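Local coordinates for chromosomal replication initiator protein DnaA (Aquifex aeolicus, PDB 1L8Q), which binds ATP through its AAA+ domain and probably assembles on the replication origin, oriC, to start chromosomal replication, at residues A[6-11]-A[50-55]; A[39-44]-A[134-139]; A[68-73]-A[103-108]. One frame throughout, in Å; residues are numbered along the deposited sequence.

Interaction 1: A[6-11]-A[50-55]. With MG (magnesium ion), chain B; ADP (adenosine-5'-diphosphate), chain C.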
loop_
_atom_site.group_PDB
_atom_site.type_symbol
_atom_site.label_atom_id
_atom_site.label_comp_id
_atom_site.label_asym_id
_atom_site.label_seq_id
_atom_site.Cartn_x
_atom_site.Cartn_y
_atom_site.Cartn_z
ATOM N N PRO A 6 -0.408 12.500 -17.234
ATOM C CA PRO A 6 -1.618 12.400 -18.054
ATOM C C PRO A 6 -2.312 11.043 -18.015
ATOM O O PRO A 6 -3.519 11.002 -18.256
ATOM C CB PRO A 6 -1.099 12.673 -19.466
ATOM C CG PRO A 6 0.072 13.550 -19.263
ATOM C CD PRO A 6 0.707 13.121 -17.959
ATOM N N LYS A 7 -1.585 9.968 -17.711
ATOM C CA LYS A 7 -2.160 8.616 -17.765
ATOM C C LYS A 7 -3.325 8.363 -16.791
ATOM O O LYS A 7 -4.134 7.478 -17.013
ATOM C CB LYS A 7 -1.075 7.546 -17.587
ATOM C CG LYS A 7 -0.822 7.134 -16.145
ATOM C CD LYS A 7 0.333 6.135 -16.024
ATOM C CE LYS A 7 0.646 5.830 -14.547
ATOM N NZ LYS A 7 1.722 4.802 -14.382
ATOM N N TYR A 8 -3.400 9.138 -15.715
ATOM C CA TYR A 8 -4.475 8.978 -14.738
ATOM C C TYR A 8 -5.653 9.843 -15.129
ATOM O O TYR A 8 -5.515 11.062 -15.192
ATOM C CB TYR A 8 -4.012 9.439 -13.361
ATOM C CG TYR A 8 -2.812 8.729 -12.778
ATOM C CD1 TYR A 8 -2.890 7.409 -12.365
ATOM C CD2 TYR A 8 -1.616 9.411 -12.570
ATOM C CE1 TYR A 8 -1.803 6.782 -11.787
ATOM C CE2 TYR A 8 -0.533 8.795 -11.995
ATOM C CZ TYR A 8 -0.628 7.486 -11.601
ATOM O OH TYR A 8 0.459 6.869 -11.030
ATOM N N THR A 9 -6.816 9.247 -15.368
ATOM C CA THR A 9 -7.986 10.063 -15.658
ATOM C C THR A 9 -9.247 9.582 -14.973
ATOM O O THR A 9 -9.374 8.407 -14.624
ATOM C CB THR A 9 -8.238 10.177 -17.175
ATOM O OG1 THR A 9 -9.041 9.069 -17.624
ATOM C CG2 THR A 9 -6.927 10.050 -17.973
ATOM N N LEU A 10 -10.189 10.500 -14.794
ATOM C CA LEU A 10 -11.471 10.170 -14.216
ATOM C C LEU A 10 -12.148 9.218 -15.156
ATOM O O LEU A 10 -13.026 8.467 -14.778
ATOM C CB LEU A 10 -12.337 11.416 -14.079
ATOM C CG LEU A 10 -12.156 12.298 -12.854
ATOM C CD1 LEU A 10 -11.860 11.463 -11.634
ATOM C CD2 LEU A 10 -11.046 13.254 -13.101
ATOM N N GLU A 11 -11.751 9.274 -16.409
ATOM C CA GLU A 11 -12.373 8.442 -17.415
ATOM C C GLU A 11 -11.867 6.990 -17.366
ATOM O O GLU A 11 -12.614 6.061 -17.679
ATOM C CB GLU A 11 -12.216 9.070 -18.804
ATOM C CG GLU A 11 -12.457 10.585 -18.817
ATOM C CD GLU A 11 -11.204 11.402 -19.156
ATOM O OE1 GLU A 11 -10.754 11.370 -20.342
ATOM O OE2 GLU A 11 -10.683 12.100 -18.246
ATOM N N LYS A 50 -5.875 6.345 -4.517
ATOM C CA LYS A 50 -5.615 7.701 -4.035
ATOM C C LYS A 50 -4.848 8.568 -5.049
ATOM O O LYS A 50 -5.315 9.632 -5.444
ATOM C CB LYS A 50 -4.899 7.668 -2.668
ATOM C CG LYS A 50 -5.646 6.857 -1.615
ATOM C CD LYS A 50 -4.919 6.842 -0.265
ATOM C CE LYS A 50 -3.460 6.447 -0.421
ATOM N NZ LYS A 50 -3.257 4.996 -0.730
ATOM N N THR A 51 -3.686 8.111 -5.485
ATOM C CA THR A 51 -2.885 8.927 -6.373
ATOM C C THR A 51 -3.586 9.080 -7.718
ATOM O O THR A 51 -3.667 10.163 -8.286
ATOM C CB THR A 51 -1.487 8.331 -6.531
ATOM O OG1 THR A 51 -0.802 8.361 -5.266
ATOM C CG2 THR A 51 -0.611 9.218 -7.434
ATOM N N HIS A 52 -4.124 7.990 -8.213
ATOM C CA HIS A 52 -4.828 8.024 -9.458
ATOM C C HIS A 52 -5.940 9.081 -9.422
ATOM O O HIS A 52 -6.091 9.879 -10.350
ATOM C CB HIS A 52 -5.419 6.649 -9.732
ATOM C CG HIS A 52 -6.097 6.539 -11.056
ATOM N ND1 HIS A 52 -5.815 5.531 -11.953
ATOM C CD2 HIS A 52 -7.040 7.314 -11.642
ATOM C CE1 HIS A 52 -6.565 5.683 -13.030
ATOM N NE2 HIS A 52 -7.319 6.757 -12.865
ATOM N N LEU A 53 -6.720 9.083 -8.350
ATOM C CA LEU A 53 -7.846 9.991 -8.245
ATOM C C LEU A 53 -7.389 11.455 -8.124
ATOM O O LEU A 53 -7.968 12.348 -8.766
ATOM C CB LEU A 53 -8.724 9.590 -7.069
ATOM C CG LEU A 53 -10.143 10.123 -6.969
ATOM C CD1 LEU A 53 -10.910 9.842 -8.237
ATOM C CD2 LEU A 53 -10.817 9.453 -5.791
ATOM N N LEU A 54 -6.363 11.710 -7.313
ATOM C CA LEU A 54 -5.863 13.078 -7.179
ATOM C C LEU A 54 -5.402 13.592 -8.537
ATOM O O LEU A 54 -5.748 14.699 -8.956
ATOM C CB LEU A 54 -4.703 13.145 -6.195
ATOM C CG LEU A 54 -4.993 13.589 -4.762
ATOM C CD1 LEU A 54 -6.143 12.826 -4.163
ATOM C CD2 LEU A 54 -3.722 13.427 -3.930
ATOM N N GLN A 55 -4.634 12.772 -9.235
ATOM C CA GLN A 55 -4.082 13.192 -10.493
ATOM C C GLN A 55 -5.122 13.291 -11.600
ATOM O O GLN A 55 -4.984 14.094 -12.529
ATOM C CB GLN A 55 -2.940 12.279 -10.898
ATOM C CG GLN A 55 -1.821 12.271 -9.898
ATOM C CD GLN A 55 -0.511 12.640 -10.523
ATOM O OE1 GLN A 55 0.542 12.447 -9.923
ATOM N NE2 GLN A 55 -0.564 13.180 -11.723
HETATM MG MG MG B . -0.524 6.762 -4.196
HETATM P PB ADP C . -2.505 4.470 -4.176
HETATM O O1B ADP C . -2.117 5.900 -4.584
HETATM O O2B ADP C . -3.731 4.384 -3.314
HETATM O O3B ADP C . -1.348 3.651 -3.698
HETATM P PA ADP C . -2.664 4.449 -6.912
HETATM O O1A ADP C . -3.572 5.638 -7.166
HETATM O O2A ADP C . -1.189 4.813 -6.932
HETATM O O3A ADP C . -2.983 3.769 -5.509
HETATM O "O5'" ADP C . -2.997 3.289 -7.950
HETATM C "C5'" ADP C . -2.226 2.101 -7.978
HETATM C "C4'" ADP C . -2.393 1.537 -9.367
HETATM O "O4'" ADP C . -3.686 0.913 -9.499
HETATM C "C3'" ADP C . -2.368 2.667 -10.373
HETATM O "O3'" ADP C . -1.787 2.114 -11.545
HETATM C "C2'" ADP C . -3.835 2.958 -10.596
HETATM O "O2'" ADP C . -4.167 3.570 -11.831
HETATM C "C1'" ADP C . -4.472 1.601 -10.476
HETATM N N9 ADP C . -5.840 1.809 -9.986
HETATM C C8 ADP C . -6.205 2.080 -8.711
HETATM N N7 ADP C . -7.564 2.216 -8.629
HETATM C C5 ADP C . -8.063 2.053 -9.859
HETATM C C6 ADP C . -9.399 2.072 -10.470
HETATM N N6 ADP C . -10.500 2.303 -9.737
HETATM N N1 ADP C . -9.492 1.852 -11.787
HETATM C C2 ADP C . -8.406 1.609 -12.549
HETATM N N3 ADP C . -7.158 1.575 -12.046
HETATM C C4 ADP C . -6.932 1.787 -10.746
HETATM O O HOH W 1 0.204 5.409 -2.660
HETATM O O HOH W 2 -1.045 7.993 -2.481
HETATM O O HOH W 3 0.510 5.699 -5.249
HETATM O O HOH W 4 1.260 7.685 -3.590
#
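Tyr-8 and His-52 are the closest CA pair of the two segments, 5.4 Å apart, where the irregular segment 6-11 passes along the N-terminal turns of helix 50-63. His-52 is gripped at both ring nitrogens. Its NE2 donates to Thr-9 O (3.2 Å, 163° at the hydrogen), in the imidazole plane but from above the carbonyl plane, while ND1 shares a hydrogen bond with ADP O2' (2.6 Å). With CG anti to the backbone N (chi1 -176°), the imidazole reaches both loop and ribose. Tyr-8 CB sits over one face of this ring, 4.2 Å from its centroid, a CH-pi contact; the phenol presents its edge to the same face, an offset edge-to-face pair with planes at 64°. Tyr-8 CD2 rests on Gln-55 CB, and Leu-10 CD1 meets Leu-53 CD1 at 3.9 Å. The helix start forms part of the ADP site: Lys-50 grips ADP O2B with both its backbone N and NZ, and Thr-51 OG1 binds magnesium (1.9 Å) and is hydrogen-bonded to Asp-105. Beneath the helix, Leu-53 packs on Ile-42 of strand 40-43, and Thr-51 and Gln-55 touch Tyr-70 of strand 68-72.

Interaction 2: A[39-44]-A[134-139]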
loop_
_atom_site.group_PDB
_atom_site.type_symbol
_atom_site.label_atom_id
_atom_site.label_comp_id
_atom_site.label_asym_id
_atom_site.label_seq_id
_atom_site.Cartn_x
_atom_site.Cartn_y
_atom_site.Cartn_z
ATOM N N PRO A 39 -11.607 21.122 2.855
ATOM C CA PRO A 39 -10.922 20.297 1.876
ATOM C C PRO A 39 -11.580 18.945 1.694
ATOM O O PRO A 39 -12.513 18.581 2.420
ATOM C CB PRO A 39 -9.566 20.058 2.525
ATOM C CG PRO A 39 -9.782 20.278 3.988
ATOM C CD PRO A 39 -11.121 20.888 4.219
ATOM N N ILE A 40 -11.071 18.206 0.712
ATOM C CA ILE A 40 -11.406 16.815 0.514
ATOM C C ILE A 40 -10.194 16.034 0.993
ATOM O O ILE A 40 -9.080 16.323 0.580
ATOM C CB ILE A 40 -11.609 16.522 -0.960
ATOM C CG1 ILE A 40 -12.859 17.203 -1.474
ATOM C CG2 ILE A 40 -11.700 15.019 -1.208
ATOM C CD1 ILE A 40 -13.042 17.020 -2.932
ATOM N N PHE A 41 -10.411 15.042 1.853
ATOM C CA PHE A 41 -9.316 14.247 2.399
ATOM C C PHE A 41 -9.610 12.794 2.113
ATOM O O PHE A 41 -10.485 12.203 2.747
ATOM C CB PHE A 41 -9.237 14.459 3.905
ATOM C CG PHE A 41 -8.036 13.871 4.543
ATOM C CD1 PHE A 41 -7.935 12.501 4.743
ATOM C CD2 PHE A 41 -7.010 14.690 4.994
ATOM C CE1 PHE A 41 -6.809 11.953 5.356
ATOM C CE2 PHE A 41 -5.887 14.156 5.626
ATOM C CZ PHE A 41 -5.788 12.789 5.808
ATOM N N ILE A 42 -8.899 12.218 1.146
ATOM C CA ILE A 42 -9.096 10.827 0.785
ATOM C C ILE A 42 -8.098 9.917 1.489
ATOM O O ILE A 42 -6.918 10.202 1.517
ATOM C CB ILE A 42 -8.926 10.663 -0.720
ATOM C CG1 ILE A 42 -9.991 11.449 -1.471
ATOM C CG2 ILE A 42 -8.983 9.184 -1.114
ATOM C CD1 ILE A 42 -9.600 11.710 -2.928
ATOM N N TYR A 43 -8.571 8.807 2.047
ATOM C CA TYR A 43 -7.668 7.860 2.691
ATOM C C TYR A 43 -8.005 6.390 2.402
ATOM O O TYR A 43 -9.165 6.006 2.213
ATOM C CB TYR A 43 -7.580 8.106 4.188
ATOM C CG TYR A 43 -8.839 7.793 4.924
ATOM C CD1 TYR A 43 -8.980 6.600 5.631
ATOM C CD2 TYR A 43 -9.889 8.677 4.916
ATOM C CE1 TYR A 43 -10.132 6.308 6.305
ATOM C CE2 TYR A 43 -11.044 8.411 5.593
ATOM C CZ TYR A 43 -11.164 7.220 6.295
ATOM O OH TYR A 43 -12.327 6.956 6.983
ATOM N N GLY A 44 -6.959 5.579 2.365
ATOM C CA GLY A 44 -7.088 4.173 2.085
ATOM C C GLY A 44 -5.726 3.531 2.008
ATOM O O GLY A 44 -4.689 4.208 1.941
ATOM N N ILE A 134 -8.704 22.278 -2.290
ATOM C CA ILE A 134 -7.625 21.509 -1.728
ATOM C C ILE A 134 -8.062 20.065 -1.693
ATOM O O ILE A 134 -9.164 19.760 -1.242
ATOM C CB ILE A 134 -7.339 21.971 -0.316
ATOM C CG1 ILE A 134 -6.947 23.453 -0.302
ATOM C CG2 ILE A 134 -6.251 21.115 0.306
ATOM C CD1 ILE A 134 -7.127 24.108 1.058
ATOM N N ILE A 135 -7.224 19.172 -2.207
ATOM C CA ILE A 135 -7.498 17.762 -2.091
ATOM C C ILE A 135 -6.283 17.085 -1.486
ATOM O O ILE A 135 -5.174 17.208 -2.001
ATOM C CB ILE A 135 -7.840 17.156 -3.437
ATOM C CG1 ILE A 135 -8.972 17.922 -4.079
ATOM C CG2 ILE A 135 -8.257 15.690 -3.287
ATOM C CD1 ILE A 135 -9.385 17.360 -5.395
ATOM N N LEU A 136 -6.492 16.405 -0.360
ATOM C CA LEU A 136 -5.422 15.698 0.312
ATOM C C LEU A 136 -5.672 14.230 0.176
ATOM O O LEU A 136 -6.810 13.810 -0.015
ATOM C CB LEU A 136 -5.398 16.031 1.804
ATOM C CG LEU A 136 -5.070 17.445 2.248
ATOM C CD1 LEU A 136 -4.146 18.121 1.272
ATOM C CD2 LEU A 136 -6.335 18.189 2.364
ATOM N N ALA A 137 -4.615 13.440 0.286
ATOM C CA ALA A 137 -4.752 11.994 0.316
ATOM C C ALA A 137 -3.777 11.458 1.346
ATOM O O ALA A 137 -2.699 12.044 1.573
ATOM C CB ALA A 137 -4.477 11.408 -1.007
ATOM N N SER A 138 -4.167 10.367 1.997
ATOM C CA SER A 138 -3.372 9.801 3.064
ATOM C C SER A 138 -3.632 8.327 3.141
ATOM O O SER A 138 -4.609 7.844 2.587
ATOM C CB SER A 138 -3.714 10.444 4.393
ATOM O OG SER A 138 -3.202 9.653 5.460
ATOM N N ASP A 139 -2.761 7.603 3.824
ATOM C CA ASP A 139 -2.962 6.180 3.955
ATOM C C ASP A 139 -3.734 5.916 5.225
ATOM O O ASP A 139 -4.012 4.781 5.561
ATOM C CB ASP A 139 -1.620 5.411 3.962
ATOM C CG ASP A 139 -0.799 5.685 5.203
ATOM O OD1 ASP A 139 -1.024 6.727 5.845
ATOM O OD2 ASP A 139 0.092 4.922 5.622
#
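Ile-40 and Ile-135, Phe-41 and Leu-136, Ile-42 and Ala-137, and Tyr-43 and Ser-138 pair in register as neighbouring parallel strands, whose short axes approach to 4.5 Å at 19°. Backbone hydrogen bonds alternate along the seam. Ile-40 N donates to Ile-134 O, Ile-40 O receives Leu-136 N (2.8 Å), Ile-42 N donates to Leu-136 O, and Ile-42 O receives Ser-138 N. The ladder ends with Gly-44 N to Ser-138 O, longer at 3.3 Å. CA-H...O contacts run between these bonds, among them Ala-137 CA to Ile-42 O at 3.1 Å.

Apolar packing differs on the two faces of the sheet. On the face of Phe-41, Leu-136 and Ser-138, the phenyl ring swings across the neighbouring strand because its CG is anti to the backbone N (chi1 -171°). Its CD2 meets Leu-136 CB at 3.8 Å, and farther along the ring CZ comes to Ser-138 CB. Leu-136 is wedged between this ring and Pro-39, whose CB touches Leu-136 CD2 at 3.7 Å. On the other face Ile-40 and Ile-135 lie side by side, pointing the same way, their CG2 methyls 4.1 Å apart, and Ile-42 CD1 reaches Ile-135 CG2. Leu-54 of helix 50-63 covers Ile-42, Ile-135 and Ala-137 here.

Polar contacts extend beyond the strands: Ser-138 OG bonds to Arg-140 O, and the backbone O of Gly-44 to Lys-50 NZ.

These are central strands of the parallel AAA+ sheet, with 160-163 on the far side of 40-43 and 101-105 on the far side of 133-138. Strand 40-43 leads into the P-loop (Walker A), which includes Gly-44 and cradles the ADP phosphates, as in other P-loop NTPases.

Interaction 3: A[68-73]-A[103-108]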
loop_
_atom_site.group_PDB
_atom_site.type_symbol
_atom_site.label_atom_id
_atom_site.label_comp_id
_atom_site.label_asym_id
_atom_site.label_seq_id
_atom_site.Cartn_x
_atom_site.Cartn_y
_atom_site.Cartn_z
ATOM N N VAL A 68 -2.878 24.348 -11.492
ATOM C CA VAL A 68 -2.849 23.196 -10.593
ATOM C C VAL A 68 -1.468 22.835 -10.103
ATOM O O VAL A 68 -0.519 22.934 -10.832
ATOM C CB VAL A 68 -3.391 21.934 -11.312
ATOM C CG1 VAL A 68 -3.411 20.737 -10.370
ATOM C CG2 VAL A 68 -4.761 22.184 -11.897
ATOM N N ILE A 69 -1.358 22.399 -8.863
ATOM C CA ILE A 69 -0.115 21.787 -8.435
ATOM C C ILE A 69 -0.388 20.459 -7.748
ATOM O O ILE A 69 -1.321 20.326 -6.956
ATOM C CB ILE A 69 0.729 22.696 -7.529
ATOM C CG1 ILE A 69 1.531 23.681 -8.363
ATOM C CG2 ILE A 69 1.762 21.875 -6.810
ATOM C CD1 ILE A 69 2.682 24.326 -7.600
ATOM N N TYR A 70 0.414 19.463 -8.091
ATOM C CA TYR A 70 0.357 18.194 -7.424
ATOM C C TYR A 70 1.681 17.949 -6.778
ATOM O O TYR A 70 2.710 18.250 -7.345
ATOM C CB TYR A 70 0.091 17.064 -8.394
ATOM C CG TYR A 70 0.418 15.702 -7.794
ATOM C CD1 TYR A 70 -0.545 14.966 -7.103
ATOM C CD2 TYR A 70 1.694 15.174 -7.889
ATOM C CE1 TYR A 70 -0.248 13.746 -6.548
ATOM C CE2 TYR A 70 2.005 13.958 -7.328
ATOM C CZ TYR A 70 1.032 13.246 -6.660
ATOM O OH TYR A 70 1.361 12.017 -6.113
ATOM N N SER A 71 1.664 17.369 -5.597
ATOM C CA SER A 71 2.909 17.040 -4.956
ATOM C C SER A 71 2.677 16.111 -3.776
ATOM O O SER A 71 1.662 16.201 -3.092
ATOM C CB SER A 71 3.620 18.320 -4.516
ATOM O OG SER A 71 4.637 18.003 -3.595
ATOM N N SER A 72 3.604 15.196 -3.555
ATOM C CA SER A 72 3.515 14.340 -2.395
ATOM C C SER A 72 4.077 15.134 -1.254
ATOM O O SER A 72 4.881 16.030 -1.456
ATOM C CB SER A 72 4.280 13.019 -2.604
ATOM O OG SER A 72 5.697 13.190 -2.573
ATOM N N ALA A 73 3.637 14.831 -0.054
ATOM C CA ALA A 73 4.054 15.601 1.102
ATOM C C ALA A 73 5.558 15.571 1.307
ATOM O O ALA A 73 6.137 16.547 1.745
ATOM C CB ALA A 73 3.338 15.118 2.349
ATOM N N LEU A 103 -3.048 19.673 -4.795
ATOM C CA LEU A 103 -3.196 18.258 -4.528
ATOM C C LEU A 103 -1.996 17.794 -3.737
ATOM O O LEU A 103 -0.882 17.738 -4.285
ATOM C CB LEU A 103 -3.258 17.479 -5.838
ATOM C CG LEU A 103 -4.285 17.900 -6.904
ATOM C CD1 LEU A 103 -3.939 17.240 -8.211
ATOM C CD2 LEU A 103 -5.708 17.553 -6.491
ATOM N N LEU A 104 -2.206 17.497 -2.454
ATOM C CA LEU A 104 -1.136 17.033 -1.596
ATOM C C LEU A 104 -1.354 15.567 -1.291
ATOM O O LEU A 104 -2.327 15.192 -0.594
ATOM C CB LEU A 104 -1.080 17.840 -0.305
ATOM C CG LEU A 104 0.294 17.826 0.362
ATOM C CD1 LEU A 104 1.325 18.484 -0.564
ATOM C CD2 LEU A 104 0.277 18.494 1.720
ATOM N N ASP A 105 -0.456 14.733 -1.804
ATOM C CA ASP A 105 -0.589 13.294 -1.708
ATOM C C ASP A 105 0.264 12.764 -0.567
ATOM O O ASP A 105 1.296 13.338 -0.265
ATOM C CB ASP A 105 -0.100 12.698 -3.015
ATOM C CG ASP A 105 -0.687 11.336 -3.303
ATOM O OD1 ASP A 105 -1.402 10.777 -2.441
ATOM O OD2 ASP A 105 -0.492 10.755 -4.392
ATOM N N ASP A 106 -0.168 11.674 0.065
ATOM C CA ASP A 106 0.590 11.035 1.149
ATOM C C ASP A 106 0.879 11.909 2.389
ATOM O O ASP A 106 1.986 11.888 2.937
ATOM C CB ASP A 106 1.884 10.432 0.614
ATOM C CG ASP A 106 1.636 9.271 -0.352
ATOM O OD1 ASP A 106 2.450 9.095 -1.299
ATOM O OD2 ASP A 106 0.660 8.487 -0.258
ATOM N N VAL A 107 -0.142 12.627 2.844
ATOM C CA VAL A 107 -0.052 13.552 3.979
ATOM C C VAL A 107 0.587 12.981 5.243
ATOM O O VAL A 107 1.149 13.695 6.034
ATOM C CB VAL A 107 -1.421 14.079 4.315
ATOM C CG1 VAL A 107 -1.425 14.715 5.682
ATOM C CG2 VAL A 107 -1.842 15.066 3.275
ATOM N N GLN A 108 0.504 11.692 5.418
ATOM C CA GLN A 108 1.100 11.025 6.567
ATOM C C GLN A 108 2.555 11.415 6.765
ATOM O O GLN A 108 3.042 11.452 7.894
ATOM C CB GLN A 108 1.049 9.533 6.304
ATOM C CG GLN A 108 0.219 9.264 5.055
ATOM C CD GLN A 108 0.907 8.363 4.124
ATOM O OE1 GLN A 108 1.817 7.671 4.515
ATOM N NE2 GLN A 108 0.488 8.359 2.882
#
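The Tyr-70 ring meets Asp-105 at its edge, where OD2 lies in the ring plane; Leu-103 CB and Asp-105 CB approach the ring obliquely. The phenol and carboxylate planes stand 70° apart. Tyr-70 OH donates to Asp-105 OD2 (2.8 Å), which receives it on the anti lone pair, away from the other carboxylate oxygen. Both side chains have CG anti to the backbone N (chi1 164° and -156°), which carries the hydroxyl along the strand to the carboxylate. The same OD2 bonds Thr-51 OG1, a magnesium ligand, so Asp-105 is a second-shell residue of that site and Tyr-70, one bond further out, helps to position it. A phenylalanine in its place would probably leave Asp-105 OD2 without the phenol hydroxyl and the carboxylate freer to turn. Backbone bonds form a parallel ladder: Leu-103 N to Ile-69 O, Ser-71 N to Leu-103 O, Asp-105 N to Ser-71 O, and Ala-73 N to Asp-105 O. Asp-105 and Asp-106, the acidic Walker B pair of AAA+ ATPases, bind ATP and magnesium respectively. Strand 68-72 is outermost in the sheet and passes into helix 73-86, with Ser-72 at its N-cap; Ile-69 and Ser-71 pack on helix 89-97, and strand 133-138 flanks 101-105 on the other side.

In the fold
All three interactions lie in the AAA+ domain, around one parallel sheet ordered 68-72, 101-105, 133-138, 40-43, 160-163. Interactions 2 and 3 are neighbours within it, centres about 9 Å apart, joined by Ala-137 N to Leu-104 O; interaction 3 is nested in the chain loop that interaction 2 closes. Interaction 1 lies over the sheet, about 14 Å and 13 Å from their centres. Its segments alternate with those of interaction 2 along the chain, and it closes before interaction 3 opens. Helix 50-63 follows strand 40-43 and starts beside the C-terminal ends of the strands, where nucleotide and magnesium are held between Walker A and the acidic end of strand 101-105.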